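Local coordinates for NS3-like protein (Alongshan virus, PDB 6M40), which is the helicase part of a longer viral protein and probably unwinds RNA, hydrolysing ATP and other ribonucleoside triphosphates, at residues D261-H273 against R296-R310. Numbering follows the deposited sequence.
Sequences DLDAVFDTCQQYH and RRGRIGRRREGGYYR
The carbonyl oxygen of Gln270 is gripped end-on by both terminal nitrogens of Arg296, with NH2 at 3.2 Å from Gln270 O and NH1 at 3.3 Å. Both donors approach from one face of the carbonyl plane, well above it, while the oxygen stays close to the guanidinium plane. Arg296 lies in the last turn of helix 290-297 in the second RecA-like domain, where RRGRIGR matches motif VI of superfamily 2 helicases, which faces the ATP site in relatives. Its chain, extended from CG to NE, also brings NH1 to within 3.5 Å of Asp267 OD1 in a long salt bridge. That same oxygen receives the Cys269 amide, 2.8 Å from N to OD1, forming an Asx turn where strand 264-267 ends. Asp267 OD2 instead accepts from Tyr308 OH, near the plane of the tyrosine ring, so both carboxylate oxygens have partners.

Strands 264-267 and 306-310 run parallel, joined through helix 290-297 in a crossover that also contains a β-hairpin. Strands 194-198 and 170-175 flank the pair. Successive bonds join Val265 N to Gly307 O, Tyr309 N to Val265 O (3.0 Å) and Asp267 N to Tyr309 O, the last nearly straight at 169°.

On the face shared with helix 179-189, Phe266 and Tyr309 point the same way in an offset stack, centroids 4.5 Å apart and planes at 10°. On the opposite face, Val265 lays CG2 against Ile300 CG1 and turns CG1 (anti to the backbone N, chi1 159°) to the edge of Tyr308.

Just before strand 264-267, Arg304 NH2 forms a salt bridge with OD1 of the poorly ordered Asp261, which is also paired with Arg194; the modelled approach of Arg304 NE to Asp263 OD1 is too close and therefore doubtful. There the Arg303 guanidinium stacks flat on the Asp261 side chain, whose CB sits 3.7 Å from Arg303 NH2.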
ATOM      1  N   ASP A 261      -2.544  17.137  -4.844  1.00167.15           N
ATOM      2  CA  ASP A 261      -2.467  17.796  -6.146  1.00140.45           C
ATOM      3  C   ASP A 261      -1.403  18.892  -6.147  1.00126.89           C
ATOM      4  O   ASP A 261      -1.454  19.804  -5.319  1.00127.50           O
ATOM      5  CB  ASP A 261      -3.823  18.391  -6.521  1.00152.02           C
ATOM      6  CG  ASP A 261      -3.703  19.508  -7.534  1.00181.29           C
ATOM      7  OD1 ASP A 261      -3.264  19.234  -8.669  1.00163.28           O
ATOM      8  OD2 ASP A 261      -4.047  20.660  -7.196  1.00158.84           O
ATOM      9  N   LEU A 262      -0.463  18.828  -7.090  1.00112.85           N
ATOM     10  CA  LEU A 262       0.718  19.686  -7.019  1.00103.95           C
ATOM     11  C   LEU A 262       1.481  19.665  -8.341  1.00 94.05           C
ATOM     12  O   LEU A 262       1.126  18.950  -9.283  1.00 91.66           O
ATOM     13  CB  LEU A 262       1.625  19.246  -5.874  1.00 99.18           C
ATOM     14  CG  LEU A 262       1.691  17.731  -5.681  1.00100.48           C
ATOM     15  CD1 LEU A 262       1.982  16.993  -6.983  1.00 96.75           C
ATOM     16  CD2 LEU A 262       2.742  17.374  -4.639  1.00 91.02           C
ATOM     17  N   ASP A 263       2.566  20.449  -8.384  1.00 86.06           N
ATOM     18  CA  ASP A 263       3.292  20.722  -9.614  1.00 84.33           C
ATOM     19  C   ASP A 263       4.631  19.995  -9.734  1.00 80.67           C
ATOM     20  O   ASP A 263       5.152  19.893 -10.848  1.00 80.99           O
ATOM     21  CB  ASP A 263       3.546  22.238  -9.760  1.00 84.66           C
ATOM     22  CG  ASP A 263       2.268  23.075  -9.699  1.00 85.65           C
ATOM     23  OD1 ASP A 263       1.261  22.711 -10.343  1.00 88.92           O
ATOM     24  OD2 ASP A 263       2.276  24.118  -9.011  1.00 78.18           O
ATOM     25  N   ALA A 264       5.207  19.496  -8.637  1.00 83.35           N
ATOM     26  CA  ALA A 264       6.479  18.781  -8.723  1.00 76.06           C
ATOM     27  C   ALA A 264       6.646  17.836  -7.539  1.00 72.52           C
ATOM     28  O   ALA A 264       6.017  18.003  -6.492  1.00 74.34           O
ATOM     29  CB  ALA A 264       7.669  19.750  -8.785  1.00 73.06           C
ATOM     30  N   VAL A 265       7.546  16.866  -7.711  1.00 72.82           N
ATOM     31  CA  VAL A 265       7.825  15.831  -6.717  1.00 69.58           C
ATOM     32  C   VAL A 265       9.332  15.625  -6.621  1.00 67.09           C
ATOM     33  O   VAL A 265      10.001  15.440  -7.641  1.00 69.91           O
ATOM     34  CB  VAL A 265       7.134  14.499  -7.078  1.00 69.19           C
ATOM     35  CG1 VAL A 265       7.815  13.330  -6.379  1.00 71.19           C
ATOM     36  CG2 VAL A 265       5.655  14.540  -6.738  1.00 70.98           C
ATOM     37  N   PHE A 266       9.865  15.635  -5.401  1.00 67.47           N
ATOM     38  CA  PHE A 266      11.274  15.342  -5.153  1.00 71.31           C
ATOM     39  C   PHE A 266      11.387  14.003  -4.436  1.00 69.90           C
ATOM     40  O   PHE A 266      10.827  13.828  -3.348  1.00 71.48           O
ATOM     41  CB  PHE A 266      11.927  16.454  -4.335  1.00 75.77           C
ATOM     42  CG  PHE A 266      12.090  17.728  -5.096  1.00 73.90           C
ATOM     43  CD1 PHE A 266      11.045  18.627  -5.192  1.00 76.24           C
ATOM     44  CD2 PHE A 266      13.282  18.016  -5.739  1.00 74.26           C
ATOM     45  CE1 PHE A 266      11.187  19.801  -5.906  1.00 73.55           C
ATOM     46  CE2 PHE A 266      13.430  19.186  -6.449  1.00 82.15           C
ATOM     47  CZ  PHE A 266      12.380  20.079  -6.533  1.00 78.62           C
ATOM     48  N   ASP A 267      12.103  13.059  -5.044  1.00 70.74           N
ATOM     49  CA  ASP A 267      12.160  11.682  -4.568  1.00 65.98           C
ATOM     50  C   ASP A 267      13.524  11.415  -3.946  1.00 64.82           C
ATOM     51  O   ASP A 267      14.549  11.456  -4.632  1.00 68.08           O
ATOM     52  CB  ASP A 267      11.886  10.699  -5.706  1.00 66.55           C
ATOM     53  CG  ASP A 267      11.282   9.382  -5.222  1.00 74.11           C
ATOM     54  OD1 ASP A 267      11.481   8.999  -4.044  1.00 69.76           O
ATOM     55  OD2 ASP A 267      10.598   8.718  -6.032  1.00 78.22           O
ATOM     56  N   THR A 268      13.529  11.153  -2.641  1.00 67.96           N
ATOM     57  CA  THR A 268      14.697  10.542  -2.015  1.00 63.81           C
ATOM     58  C   THR A 268      15.058   9.236  -2.700  1.00 61.68           C
ATOM     59  O   THR A 268      16.237   8.893  -2.830  1.00 59.95           O
ATOM     60  CB  THR A 268      14.419  10.263  -0.542  1.00 65.49           C
ATOM     61  OG1 THR A 268      13.745  11.374   0.055  1.00 74.80           O
ATOM     62  CG2 THR A 268      15.710   9.991   0.204  1.00 71.15           C
ATOM     63  N   CYS A 269      14.042   8.492  -3.144  1.00 65.52           N
ATOM     64  CA  CYS A 269      14.209   7.143  -3.672  1.00 67.89           C
ATOM     65  C   CYS A 269      14.722   6.200  -2.579  1.00 64.40           C
ATOM     66  O   CYS A 269      15.619   5.380  -2.792  1.00 63.82           O
ATOM     67  CB  CYS A 269      15.114   7.152  -4.903  1.00 65.89           C
ATOM     68  SG  CYS A 269      14.258   7.778  -6.362  1.00 67.86           S
ATOM     69  N   GLN A 270      14.103   6.305  -1.399  1.00 60.48           N
ATOM     70  CA  GLN A 270      14.507   5.554  -0.218  1.00 66.02           C
ATOM     71  C   GLN A 270      13.299   5.356   0.697  1.00 67.65           C
ATOM     72  O   GLN A 270      12.450   6.247   0.812  1.00 69.09           O
ATOM     73  CB  GLN A 270      15.633   6.271   0.550  1.00 69.78           C
ATOM     74  CG  GLN A 270      16.926   6.460  -0.240  1.00 67.29           C
ATOM     75  CD  GLN A 270      18.087   6.928   0.628  1.00 69.73           C
ATOM     76  OE1 GLN A 270      17.895   7.622   1.627  1.00 68.40           O
ATOM     77  NE2 GLN A 270      19.297   6.538   0.252  1.00 78.89           N
ATOM     78  N   GLN A 271      13.240   4.200   1.364  1.00 68.62           N
ATOM     79  CA  GLN A 271      12.123   3.877   2.241  1.00 70.54           C
ATOM     80  C   GLN A 271      12.618   3.229   3.528  1.00 67.22           C
ATOM     81  O   GLN A 271      13.729   2.706   3.594  1.00 64.70           O
ATOM     82  CB  GLN A 271      11.126   2.943   1.552  1.00 79.01           C
ATOM     83  CG  GLN A 271       9.804   2.784   2.295  1.00 81.41           C
ATOM     84  CD  GLN A 271       8.743   2.169   1.413  1.00 97.60           C
ATOM     85  OE1 GLN A 271       8.863   2.172   0.184  1.00 97.49           O
ATOM     86  NE2 GLN A 271       7.694   1.642   2.030  1.00101.39           N
ATOM     87  N   TYR A 272      11.761   3.250   4.548  1.00 70.92           N
ATOM     88  CA  TYR A 272      12.056   2.673   5.858  1.00 66.06           C
ATOM     89  C   TYR A 272      11.272   1.366   5.986  1.00 66.13           C
ATOM     90  O   TYR A 272      10.225   1.299   6.630  1.00 66.61           O
ATOM     91  CB  TYR A 272      11.714   3.671   6.990  1.00 63.75           C
ATOM     92  CG  TYR A 272      12.046   3.183   8.386  1.00 62.20           C
ATOM     93  CD1 TYR A 272      13.367   3.019   8.793  1.00 60.81           C
ATOM     94  CD2 TYR A 272      11.038   2.905   9.300  1.00 64.32           C
ATOM     95  CE1 TYR A 272      13.674   2.578  10.059  1.00 59.40           C
ATOM     96  CE2 TYR A 272      11.337   2.463  10.581  1.00 68.05           C
ATOM     97  CZ  TYR A 272      12.656   2.304  10.955  1.00 62.31           C
ATOM     98  OH  TYR A 272      12.962   1.864  12.226  1.00 57.85           O
ATOM     99  N   HIS A 273      11.798   0.315   5.360  1.00 69.44           N
ATOM    100  CA  HIS A 273      11.273  -1.015   5.579  1.00 66.97           C
ATOM    101  C   HIS A 273      11.662  -1.522   6.963  1.00 67.21           C
ATOM    102  O   HIS A 273      12.620  -1.053   7.584  1.00 61.66           O
ATOM    103  CB  HIS A 273      11.823  -2.022   4.566  1.00 71.03           C
ATOM    104  CG  HIS A 273      11.435  -1.758   3.147  1.00 77.96           C
ATOM    105  ND1 HIS A 273      12.227  -1.030   2.283  1.00 87.38           N
ATOM    106  CD2 HIS A 273      10.362  -2.161   2.425  1.00 90.81           C
ATOM    107  CE1 HIS A 273      11.647  -0.979   1.094  1.00 95.96           C
ATOM    108  NE2 HIS A 273      10.513  -1.654   1.156  1.00129.34           N
ATOM    109  N   ARG A 296       5.202   7.142  -6.382  1.00 75.13           N
ATOM    110  CA  ARG A 296       5.648   8.452  -5.929  1.00 73.68           C
ATOM    111  C   ARG A 296       5.733   9.424  -7.091  1.00 74.32           C
ATOM    112  O   ARG A 296       5.371  10.598  -6.955  1.00 73.36           O
ATOM    113  CB  ARG A 296       7.005   8.330  -5.246  1.00 71.68           C
ATOM    114  CG  ARG A 296       6.977   7.654  -3.889  1.00 74.58           C
ATOM    115  CD  ARG A 296       8.393   7.371  -3.390  1.00 73.79           C
ATOM    116  NE  ARG A 296       8.424   7.186  -1.945  1.00 70.51           N
ATOM    117  CZ  ARG A 296       9.475   6.738  -1.262  1.00 66.86           C
ATOM    118  NH1 ARG A 296      10.592   6.402  -1.892  1.00 67.53           N
ATOM    119  NH2 ARG A 296       9.400   6.618   0.054  1.00 69.92           N
ATOM    120  N   ARG A 297       6.246   8.965  -8.236  1.00 72.65           N
ATOM    121  CA  ARG A 297       6.190   9.777  -9.446  1.00 69.14           C
ATOM    122  C   ARG A 297       4.745  10.041  -9.844  1.00 65.49           C
ATOM    123  O   ARG A 297       4.347  11.190 -10.046  1.00 71.25           O
ATOM    124  CB  ARG A 297       6.933   9.077 -10.582  1.00 75.12           C
ATOM    125  CG  ARG A 297       7.360  10.002 -11.718  1.00 76.46           C
ATOM    126  CD  ARG A 297       8.089   9.228 -12.807  1.00 76.49           C
ATOM    127  NE  ARG A 297       7.219   8.946 -13.948  1.00 78.58           N
ATOM    128  CZ  ARG A 297       7.355   9.484 -15.157  1.00 78.08           C
ATOM    129  NH1 ARG A 297       8.345  10.331 -15.405  1.00 80.55           N
ATOM    130  NH2 ARG A 297       6.507   9.162 -16.124  1.00 82.66           N
ATOM    131  N   GLY A 298       3.928   8.991  -9.901  1.00 66.83           N
ATOM    132  CA  GLY A 298       2.566   9.099 -10.377  1.00 65.10           C
ATOM    133  C   GLY A 298       1.686  10.108  -9.666  1.00 70.34           C
ATOM    134  O   GLY A 298       0.476  10.139  -9.914  1.00 76.89           O
ATOM    135  N   ARG A 299       2.242  10.924  -8.766  1.00 68.18           N
ATOM    136  CA  ARG A 299       1.419  11.911  -8.093  1.00 71.13           C
ATOM    137  C   ARG A 299       1.274  13.210  -8.882  1.00 73.09           C
ATOM    138  O   ARG A 299       0.338  13.966  -8.624  1.00 72.93           O
ATOM    139  CB  ARG A 299       1.989  12.202  -6.700  1.00 72.50           C
ATOM    140  CG  ARG A 299       1.896  11.025  -5.716  1.00 77.17           C
ATOM    141  CD  ARG A 299       0.456  10.569  -5.458  1.00 77.85           C
ATOM    142  NE  ARG A 299      -0.208  11.303  -4.382  1.00 85.05           N
ATOM    143  CZ  ARG A 299      -1.478  11.117  -4.024  1.00 91.12           C
ATOM    144  NH1 ARG A 299      -2.231  10.234  -4.666  1.00 89.69           N
ATOM    145  NH2 ARG A 299      -2.002  11.816  -3.027  1.00 89.58           N
ATOM    146  N   ILE A 300       2.143  13.485  -9.851  1.00 70.85           N
ATOM    147  CA  ILE A 300       2.253  14.842 -10.374  1.00 72.47           C
ATOM    148  C   ILE A 300       1.609  14.984 -11.746  1.00 80.84           C
ATOM    149  O   ILE A 300       1.195  16.083 -12.115  1.00 81.91           O
ATOM    150  CB  ILE A 300       3.723  15.328 -10.448  1.00 75.83           C
ATOM    151  CG1 ILE A 300       4.719  14.192 -10.199  1.00 71.82           C
ATOM    152  CG2 ILE A 300       3.960  16.476  -9.502  1.00 77.08           C
ATOM    153  CD1 ILE A 300       5.517  13.815 -11.424  1.00 72.99           C
ATOM    154  N   GLY A 301       1.583  13.918 -12.538  1.00 79.77           N
ATOM    155  CA  GLY A 301       1.112  14.080 -13.896  1.00 79.41           C
ATOM    156  C   GLY A 301      -0.381  13.990 -14.069  1.00 75.88           C
ATOM    157  O   GLY A 301      -0.834  13.942 -15.214  1.00 76.66           O
ATOM    158  N   ARG A 302      -1.164  13.981 -12.987  1.00 76.53           N
ATOM    159  CA  ARG A 302      -2.572  13.618 -13.110  1.00 83.53           C
ATOM    160  C   ARG A 302      -3.413  14.782 -13.617  1.00 86.16           C
ATOM    161  O   ARG A 302      -4.193  14.626 -14.563  1.00 85.99           O
ATOM    162  CB  ARG A 302      -3.120  13.134 -11.768  1.00 86.80           C
ATOM    163  CG  ARG A 302      -2.109  12.481 -10.839  1.00 88.23           C
ATOM    164  CD  ARG A 302      -2.746  12.191  -9.484  1.00 91.34           C
ATOM    165  NE  ARG A 302      -3.494  10.937  -9.417  1.00100.61           N
ATOM    166  CZ  ARG A 302      -2.931   9.740  -9.267  1.00 95.42           C
ATOM    167  NH1 ARG A 302      -1.608   9.629  -9.221  1.00 89.12           N
ATOM    168  NH2 ARG A 302      -3.688   8.652  -9.179  1.00104.23           N
ATOM    169  N   ARG A 303      -3.283  15.953 -12.991  1.00 87.02           N
ATOM    170  CA  ARG A 303      -4.113  17.104 -13.314  1.00 89.55           C
ATOM    171  C   ARG A 303      -3.334  18.248 -13.943  1.00 87.82           C
ATOM    172  O   ARG A 303      -3.927  19.284 -14.265  1.00 88.83           O
ATOM    173  CB  ARG A 303      -4.814  17.625 -12.053  1.00101.88           C
ATOM    174  CG  ARG A 303      -5.677  16.608 -11.331  1.00114.61           C
ATOM    175  CD  ARG A 303      -6.642  17.321 -10.396  1.00132.71           C
ATOM    176  NE  ARG A 303      -6.681  16.730  -9.064  1.00143.77           N
ATOM    177  CZ  ARG A 303      -7.132  17.356  -7.981  1.00147.50           C
ATOM    178  NH1 ARG A 303      -7.578  18.602  -8.070  1.00156.08           N
ATOM    179  NH2 ARG A 303      -7.131  16.739  -6.809  1.00148.35           N
ATOM    180  N   ARG A 304      -2.031  18.089 -14.134  1.00 84.56           N
ATOM    181  CA  ARG A 304      -1.177  19.208 -14.495  1.00 82.49           C
ATOM    182  C   ARG A 304       0.166  18.666 -14.936  1.00 82.57           C
ATOM    183  O   ARG A 304       0.633  17.647 -14.416  1.00 82.84           O
ATOM    184  CB  ARG A 304      -0.977  20.151 -13.307  1.00 83.62           C
ATOM    185  CG  ARG A 304      -1.556  21.516 -13.464  1.00 87.19           C
ATOM    186  CD  ARG A 304      -0.804  22.481 -12.575  1.00 94.02           C
ATOM    187  NE  ARG A 304      -0.841  22.115 -11.161  1.00101.05           N
ATOM    188  CZ  ARG A 304      -1.920  22.213 -10.392  1.00110.44           C
ATOM    189  NH1 ARG A 304      -3.065  22.636 -10.909  1.00112.38           N
ATOM    190  NH2 ARG A 304      -1.859  21.879  -9.110  1.00113.54           N
ATOM    191  N   GLU A 305       0.794  19.366 -15.874  1.00 87.61           N
ATOM    192  CA  GLU A 305       2.213  19.143 -16.104  1.00 90.21           C
ATOM    193  C   GLU A 305       2.930  19.088 -14.762  1.00 84.02           C
ATOM    194  O   GLU A 305       2.540  19.751 -13.793  1.00 80.79           O
ATOM    195  CB  GLU A 305       2.799  20.247 -16.984  1.00 94.57           C
ATOM    196  CG  GLU A 305       2.059  20.432 -18.302  1.00106.56           C
ATOM    197  CD  GLU A 305       2.878  20.043 -19.522  1.00112.77           C
ATOM    198  OE1 GLU A 305       4.082  19.750 -19.385  1.00116.73           O
ATOM    199  OE2 GLU A 305       2.305  20.020 -20.630  1.00124.72           O
ATOM    200  N   GLY A 306       3.957  18.259 -14.690  1.00 76.75           N
ATOM    201  CA  GLY A 306       4.713  18.148 -13.459  1.00 77.29           C
ATOM    202  C   GLY A 306       6.106  17.646 -13.733  1.00 76.19           C
ATOM    203  O   GLY A 306       6.366  16.994 -14.749  1.00 75.21           O
ATOM    204  N   GLY A 307       7.011  17.965 -12.814  1.00 75.26           N
ATOM    205  CA  GLY A 307       8.396  17.546 -12.902  1.00 77.91           C
ATOM    206  C   GLY A 307       8.721  16.550 -11.808  1.00 79.14           C
ATOM    207  O   GLY A 307       8.126  16.580 -10.729  1.00 78.64           O
ATOM    208  N   TYR A 308       9.666  15.655 -12.098  1.00 76.74           N
ATOM    209  CA  TYR A 308      10.053  14.584 -11.186  1.00 72.60           C
ATOM    210  C   TYR A 308      11.561  14.598 -11.011  1.00 72.07           C
ATOM    211  O   TYR A 308      12.303  14.435 -11.986  1.00 75.21           O
ATOM    212  CB  TYR A 308       9.591  13.224 -11.713  1.00 75.72           C
ATOM    213  CG  TYR A 308      10.014  12.056 -10.839  1.00 72.44           C
ATOM    214  CD1 TYR A 308       9.523  11.921  -9.549  1.00 70.92           C
ATOM    215  CD2 TYR A 308      10.889  11.081 -11.309  1.00 76.41           C
ATOM    216  CE1 TYR A 308       9.900  10.859  -8.750  1.00 74.57           C
ATOM    217  CE2 TYR A 308      11.269  10.018 -10.517  1.00 75.51           C
ATOM    218  CZ  TYR A 308      10.768   9.911  -9.233  1.00 74.42           C
ATOM    219  OH  TYR A 308      11.138   8.858  -8.427  1.00 68.50           O
ATOM    220  N   TYR A 309      12.007  14.755  -9.768  1.00 72.42           N
ATOM    221  CA  TYR A 309      13.422  14.845  -9.427  1.00 75.62           C
ATOM    222  C   TYR A 309      13.813  13.629  -8.591  1.00 74.12           C
ATOM    223  O   TYR A 309      13.373  13.489  -7.446  1.00 71.50           O
ATOM    224  CB  TYR A 309      13.700  16.151  -8.686  1.00 78.09           C
ATOM    225  CG  TYR A 309      13.320  17.366  -9.499  1.00 78.97           C
ATOM    226  CD1 TYR A 309      12.024  17.871  -9.477  1.00 78.79           C
ATOM    227  CD2 TYR A 309      14.256  18.000 -10.301  1.00 76.36           C
ATOM    228  CE1 TYR A 309      11.679  18.983 -10.230  1.00 81.22           C
ATOM    229  CE2 TYR A 309      13.923  19.099 -11.048  1.00 83.19           C
ATOM    230  CZ  TYR A 309      12.636  19.592 -11.014  1.00 84.08           C
ATOM    231  OH  TYR A 309      12.321  20.697 -11.774  1.00 83.96           O
ATOM    232  N   ARG A 310      14.639  12.749  -9.170  1.00 75.73           N
ATOM    233  CA  ARG A 310      15.264  11.620  -8.499  1.00 77.12           C
ATOM    234  C   ARG A 310      16.771  11.851  -8.403  1.00 81.63           C
ATOM    235  O   ARG A 310      17.343  12.560  -9.237  1.00 82.00           O
ATOM    236  CB  ARG A 310      15.008  10.312  -9.256  1.00 79.78           C
ATOM    237  CG  ARG A 310      15.935  10.116 -10.447  1.00 89.23           C
ATOM    238  CD  ARG A 310      15.618   8.854 -11.228  1.00 94.81           C
ATOM    239  NE  ARG A 310      16.347   8.828 -12.493  1.00 98.39           N
ATOM    240  CZ  ARG A 310      15.934   9.434 -13.603  1.00100.53           C
ATOM    241  NH1 ARG A 310      14.798  10.118 -13.604  1.00102.40           N
ATOM    242  NH2 ARG A 310      16.660   9.361 -14.708  1.00105.19           N
TER